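Local atomic coordinates of ABC transporter periplasmic substrate-binding protein (Desulfovibrio alaskensis, PDB entry 5MY5), a protein that binds tungstate selectively in the periplasm and, as the substrate-binding part of an ABC transporter, probably delivers it to the membrane permease. Residues L42-L45 / A46-T50; G206-P209 / L210-L213. The protein carries 2 engineered substitutions. One frame throughout, in Å; residues are numbered along the deposited sequence.

Contact 1: residues L42-L45 / A46-T50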
ATOM      1  N   LEU A  42      -5.891  -9.414   6.652  1.00 18.92           N
ATOM      2  CA  LEU A  42      -5.616 -10.854   6.742  1.00 17.15           C
ATOM      3  C   LEU A  42      -6.196 -11.466   8.006  1.00 20.83           C
ATOM      4  O   LEU A  42      -6.602 -12.612   7.999  1.00 18.78           O
ATOM      5  CB  LEU A  42      -4.103 -11.156   6.687  1.00 18.68           C
ATOM      6  CG  LEU A  42      -3.491 -10.880   5.294  1.00 18.64           C
ATOM      7  CD1 LEU A  42      -1.998 -11.024   5.380  1.00 17.99           C
ATOM      8  CD2 LEU A  42      -4.068 -11.784   4.195  1.00 21.63           C
ATOM      9  N   ASP A  43      -6.287 -10.677   9.095  1.00 18.80           N
ATOM     10  CA  ASP A  43      -6.954 -11.188  10.308  1.00 20.02           C
ATOM     11  C   ASP A  43      -8.412 -11.458  10.058  1.00 22.67           C
ATOM     12  O   ASP A  43      -8.960 -12.335  10.738  1.00 26.75           O
ATOM     13  CB  ASP A  43      -6.815 -10.193  11.450  1.00 24.95           C
ATOM     14  CG  ASP A  43      -5.399  -9.985  11.855  1.00 25.57           C
ATOM     15  OD1 ASP A  43      -4.683 -10.936  12.093  1.00 30.80           O
ATOM     16  OD2 ASP A  43      -4.945  -8.825  11.982  1.00 35.62           O
ATOM     17  N   ASP A  44      -9.053 -10.709   9.193  1.00 21.28           N
ATOM     18  CA  ASP A  44     -10.426 -11.003   8.756  1.00 24.12           C
ATOM     19  C   ASP A  44     -10.528 -12.107   7.763  1.00 24.23           C
ATOM     20  O   ASP A  44     -11.426 -12.958   7.837  1.00 25.17           O
ATOM     21  CB  ASP A  44     -11.040  -9.738   8.126  1.00 29.90           C
ATOM     22  CG  ASP A  44     -12.066  -9.091   8.974  1.00 39.57           C
ATOM     23  OD1 ASP A  44     -11.759  -8.818  10.171  1.00 45.17           O
ATOM     24  OD2 ASP A  44     -13.154  -8.841   8.404  1.00 40.80           O
ATOM     25  N   LEU A  45      -9.632 -12.120   6.753  1.00 19.99           N
ATOM     26  CA  LEU A  45      -9.718 -13.078   5.658  1.00 20.84           C
ATOM     27  C   LEU A  45      -9.304 -14.462   6.064  1.00 21.38           C
ATOM     28  O   LEU A  45      -9.877 -15.456   5.546  1.00 21.05           O
ATOM     29  CB  LEU A  45      -8.844 -12.613   4.457  1.00 19.79           C
ATOM     30  CG  LEU A  45      -9.372 -11.414   3.734  1.00 22.37           C
ATOM     31  CD1 LEU A  45      -8.420 -11.118   2.555  1.00 23.36           C
ATOM     32  CD2 LEU A  45     -10.836 -11.509   3.212  1.00 25.15           C
ATOM     33  N   ALA A  46      -8.257 -14.559   6.857  1.00 19.94           N
ATOM     34  CA  ALA A  46      -7.654 -15.877   7.118  1.00 20.85           C
ATOM     35  C   ALA A  46      -8.656 -16.922   7.742  1.00 23.21           C
ATOM     36  O   ALA A  46      -8.766 -18.035   7.249  1.00 21.40           O
ATOM     37  CB  ALA A  46      -6.393 -15.783   7.917  1.00 24.49           C
ATOM     38  N   PRO A  47      -9.494 -16.525   8.726  1.00 22.61           N
ATOM     39  CA  PRO A  47     -10.445 -17.550   9.236  1.00 23.52           C
ATOM     40  C   PRO A  47     -11.495 -17.908   8.198  1.00 21.70           C
ATOM     41  O   PRO A  47     -11.927 -19.068   8.108  1.00 23.79           O
ATOM     42  CB  PRO A  47     -11.133 -16.856  10.430  1.00 24.62           C
ATOM     43  CG  PRO A  47     -10.309 -15.692  10.763  1.00 25.73           C
ATOM     44  CD  PRO A  47      -9.440 -15.338   9.583  1.00 23.25           C
ATOM     45  N   GLN A  48     -11.858 -16.963   7.335  1.00 21.36           N
ATOM     46  CA  GLN A  48     -12.810 -17.286   6.262  1.00 21.16           C
ATOM     47  C   GLN A  48     -12.204 -18.258   5.206  1.00 21.58           C
ATOM     48  O   GLN A  48     -12.843 -19.203   4.706  1.00 20.35           O
ATOM     49  CB  GLN A  48     -13.332 -16.034   5.558  1.00 25.83           C
ATOM     50  CG  GLN A  48     -13.888 -14.955   6.528  1.00 32.37           C
ATOM     51  CD  GLN A  48     -14.497 -13.677   5.918  1.00 35.64           C
ATOM     52  OE1 GLN A  48     -15.578 -13.701   5.323  1.00 36.13           O
ATOM     53  NE2 GLN A  48     -13.855 -12.514   6.198  1.00 35.36           N
ATOM     54  N   PHE A  49     -10.949 -18.008   4.831  1.00 20.31           N
ATOM     55  CA  PHE A  49     -10.215 -18.897   3.942  1.00 17.00           C
ATOM     56  C   PHE A  49     -10.175 -20.297   4.567  1.00 17.03           C
ATOM     57  O   PHE A  49     -10.397 -21.310   3.847  1.00 17.63           O
ATOM     58  CB  PHE A  49      -8.760 -18.350   3.740  1.00 18.29           C
ATOM     59  CG  PHE A  49      -7.853 -19.258   2.920  1.00 16.00           C
ATOM     60  CD1 PHE A  49      -8.155 -19.630   1.688  1.00 16.53           C
ATOM     61  CD2 PHE A  49      -6.663 -19.800   3.511  1.00 18.85           C
ATOM     62  CE1 PHE A  49      -7.335 -20.463   0.932  1.00 16.17           C
ATOM     63  CE2 PHE A  49      -5.832 -20.589   2.753  1.00 16.95           C
ATOM     64  CZ  PHE A  49      -6.164 -20.910   1.446  1.00 17.26           C
ATOM     65  N   THR A  50      -9.879 -20.422   5.853  1.00 18.00           N
ATOM     66  CA  THR A  50      -9.775 -21.743   6.484  1.00 19.53           C
ATOM     67  C   THR A  50     -11.171 -22.436   6.553  1.00 21.28           C
ATOM     68  O   THR A  50     -11.269 -23.644   6.235  1.00 20.73           O
ATOM     69  CB  THR A  50      -9.197 -21.670   7.893  1.00 22.17           C
ATOM     70  OG1 THR A  50      -7.861 -21.183   7.824  1.00 25.71           O
ATOM     71  CG2 THR A  50      -9.181 -23.060   8.564  1.00 24.67           C
TER
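Leu42 O takes the backbone N-H of Ala46 at 2.8 Å, O to N, and the CB of Ala46 lies against the same oxygen. One turn on, Leu45 O receives Phe49 N at 2.9 Å in a nearly straight bond. Between these two ordinary alpha-helical bonds the pattern breaks at Pro47, which has no N-H to give: its CD sits 3.3 Å from Asp43 O where a donor would be. This is a proline kink inside helix 41-53, one of the helices that flank the sheet of this periplasmic binding protein. The disturbance reaches Asp44 O, which lies 4.1 Å from Gln48 N. The carboxamide of Gln48 steps in instead, its NE2 bonding Asp44 O at 3.0 Å. Asp44 O lies in the amide plane of Gln48, but NE2 approaches from above the carbonyl plane, 62° out of it. Gln48 CG is anti to its own carbonyl carbon (chi1 -51°), and the chain extends to CD, which carries the amide back one turn. On the inner side Leu45 packs on Trp248 and Met249 of helix 239-250, while the Phe49 ring meets Phe245 edge-to-face.

Contact 2: residues G206-P209 / L210-L213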
ATOM      1  N   GLY A 206     -12.793  12.590  14.398  1.00 26.27           N
ATOM      2  CA  GLY A 206     -13.351  12.876  13.086  1.00 26.32           C
ATOM      3  C   GLY A 206     -13.220  14.278  12.546  1.00 26.65           C
ATOM      4  O   GLY A 206     -13.800  14.586  11.495  1.00 29.01           O
ATOM      5  N   ASN A 207     -12.487  15.140  13.259  1.00 23.89           N
ATOM      6  CA  ASN A 207     -12.316  16.516  12.888  1.00 28.39           C
ATOM      7  C   ASN A 207     -10.805  16.886  13.056  1.00 26.15           C
ATOM      8  O   ASN A 207     -10.425  17.811  13.779  1.00 26.59           O
ATOM      9  CB  ASN A 207     -13.166  17.408  13.801  1.00 30.17           C
ATOM     10  CG  ASN A 207     -13.319  18.822  13.269  1.00 38.12           C
ATOM     11  OD1 ASN A 207     -13.266  19.081  12.057  1.00 42.58           O
ATOM     12  ND2 ASN A 207     -13.553  19.735  14.184  1.00 42.01           N
ATOM     13  N   PRO A 208      -9.928  16.200  12.302  1.00 23.17           N
ATOM     14  CA  PRO A 208      -8.553  16.705  12.261  1.00 23.51           C
ATOM     15  C   PRO A 208      -8.418  18.004  11.431  1.00 24.10           C
ATOM     16  O   PRO A 208      -9.223  18.260  10.538  1.00 26.03           O
ATOM     17  CB  PRO A 208      -7.821  15.551  11.542  1.00 22.09           C
ATOM     18  CG  PRO A 208      -8.860  15.091  10.582  1.00 24.47           C
ATOM     19  CD  PRO A 208     -10.147  15.088  11.385  1.00 24.42           C
ATOM     20  N   PRO A 209      -7.286  18.732  11.628  1.00 23.45           N
ATOM     21  CA  PRO A 209      -7.061  19.914  10.835  1.00 25.54           C
ATOM     22  C   PRO A 209      -6.657  19.719   9.420  1.00 26.78           C
ATOM     23  O   PRO A 209      -6.814  20.608   8.627  1.00 27.97           O
ATOM     24  CB  PRO A 209      -5.935  20.632  11.586  1.00 23.96           C
ATOM     25  CG  PRO A 209      -5.214  19.532  12.349  1.00 23.94           C
ATOM     26  CD  PRO A 209      -6.329  18.581  12.707  1.00 24.95           C
ATOM     27  N   LEU A 210      -6.163  18.516   9.079  1.00 21.07           N
ATOM     28  CA  LEU A 210      -5.769  18.156   7.741  1.00 21.08           C
ATOM     29  C   LEU A 210      -6.848  17.258   7.177  1.00 20.91           C
ATOM     30  O   LEU A 210      -7.298  16.353   7.848  1.00 21.15           O
ATOM     31  CB  LEU A 210      -4.452  17.375   7.760  1.00 20.00           C
ATOM     32  CG  LEU A 210      -3.253  18.066   8.371  1.00 21.30           C
ATOM     33  CD1 LEU A 210      -2.116  17.079   8.438  1.00 22.13           C
ATOM     34  CD2 LEU A 210      -2.912  19.395   7.631  1.00 22.84           C
ATOM     35  N   LYS A 211      -7.256  17.599   5.997  1.00 18.22           N
ATOM     36  CA  LYS A 211      -8.365  16.927   5.250  1.00 22.36           C
ATOM     37  C   LYS A 211      -7.798  16.283   4.001  1.00 20.48           C
ATOM     38  O   LYS A 211      -6.726  16.717   3.473  1.00 19.25           O
ATOM     39  CB  LYS A 211      -9.423  18.004   4.911  1.00 24.25           C
ATOM     40  CG  LYS A 211      -9.852  18.819   6.108  1.00 27.17           C
ATOM     41  CD  LYS A 211     -10.554  17.995   7.166  1.00 28.96           C
ATOM     42  CE  LYS A 211     -11.119  18.889   8.283  1.00 37.15           C
ATOM     43  NZ  LYS A 211     -11.648  18.141   9.480  1.00 37.07           N
ATOM     44  N   ILE A 212      -8.467  15.295   3.429  1.00 20.31           N
ATOM     45  CA  ILE A 212      -8.102  14.747   2.177  1.00 20.30           C
ATOM     46  C   ILE A 212      -8.429  15.745   1.083  1.00 19.78           C
ATOM     47  O   ILE A 212      -9.603  16.180   0.982  1.00 23.44           O
ATOM     48  CB  ILE A 212      -8.761  13.379   1.829  1.00 20.50           C
ATOM     49  CG1 ILE A 212      -8.332  12.314   2.877  1.00 22.45           C
ATOM     50  CG2 ILE A 212      -8.491  13.008   0.391  1.00 21.83           C
ATOM     51  CD1 ILE A 212      -9.143  11.037   2.702  1.00 23.20           C
ATOM     52  N   LEU A 213      -7.429  16.157   0.344  1.00 20.24           N
ATOM     53  CA  LEU A 213      -7.572  17.151  -0.715  1.00 19.85           C
ATOM     54  C   LEU A 213      -7.339  16.644  -2.092  1.00 23.60           C
ATOM     55  O   LEU A 213      -7.877  17.184  -3.040  1.00 28.44           O
ATOM     56  CB  LEU A 213      -6.695  18.355  -0.369  1.00 19.75           C
ATOM     57  CG  LEU A 213      -6.920  19.139   0.882  1.00 20.24           C
ATOM     58  CD1 LEU A 213      -5.878  20.193   1.228  1.00 23.19           C
ATOM     59  CD2 LEU A 213      -8.337  19.794   0.769  1.00 22.57           C
TER
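Two planar groups flank the ammonium of Lys211, the carboxamide of Asn207 and the peptide carbonyl of Pro208. NZ lies in the plane of the Pro208 carbonyl, bonded to O at 2.6 Å with a C=O...N angle of 152°. At Asn207 it meets OD1 at 3.2 Å, tilted 24° from the plane of the amide carbonyl, a longer bond. The puckered pyrrolidine ring of Pro208 has two polar neighbours obliquely over one face: Lys211 NZ, 3.9 Å from CD, and Leu210 O, 3.4 Å from CG. That carbonyl oxygen is also hydrogen-bonded by the hydroxyl of Tyr197, from helix 194-203, whose tyrosines pack against both prolines.

Lys211 reaches this place by doubling back along the chain. A bend at chi2 (-64°) turns the side chain toward the preceding loop, and the rest runs extended, so that CE passes 3.0 Å from Pro208 O before NZ closes on it. The segment is the entry from the loop after helix 194-203 into strand 210-214, which pairs antiparallel with strand 100-112. Backbone bonds join Pro209 to Ala113 and Lys211 to Gly111, while Leu210 turns into the core against Ile180, Ala183 and Ala184 of helix 176-186. The ammonium of Lys211 donates to two oxygens of the preceding loop, which ties that loop to the start of the strand.

Both oxygens gripping the ammonium are neutral, so within the segment Lys211 is held by carbonyl dipoles and not by a salt bridge; these would be expected to favour its charged form.

In the fold
From the N terminus, the chain runs through strand 27-33 and helix 34-39 into helix 41-53, where contact 1 lies. It closes no long loop, linking successive turns of that helix, which packs on strand 56-62 and, from far along the sequence, on helices 239-250 and 252-260. Contact 2 comes much later, in the loop that leads from helix 194-203 into strand 210-214, and is equally local. The two follow in series, neither nesting nor crossing, with centres 32 Å apart and nearest atoms about 21 Å apart. They belong to different lobes of the molecule, which has the two-lobed architecture of a periplasmic binding protein, and the mixed sheet connects their surroundings through strands 100-112 and 221-228.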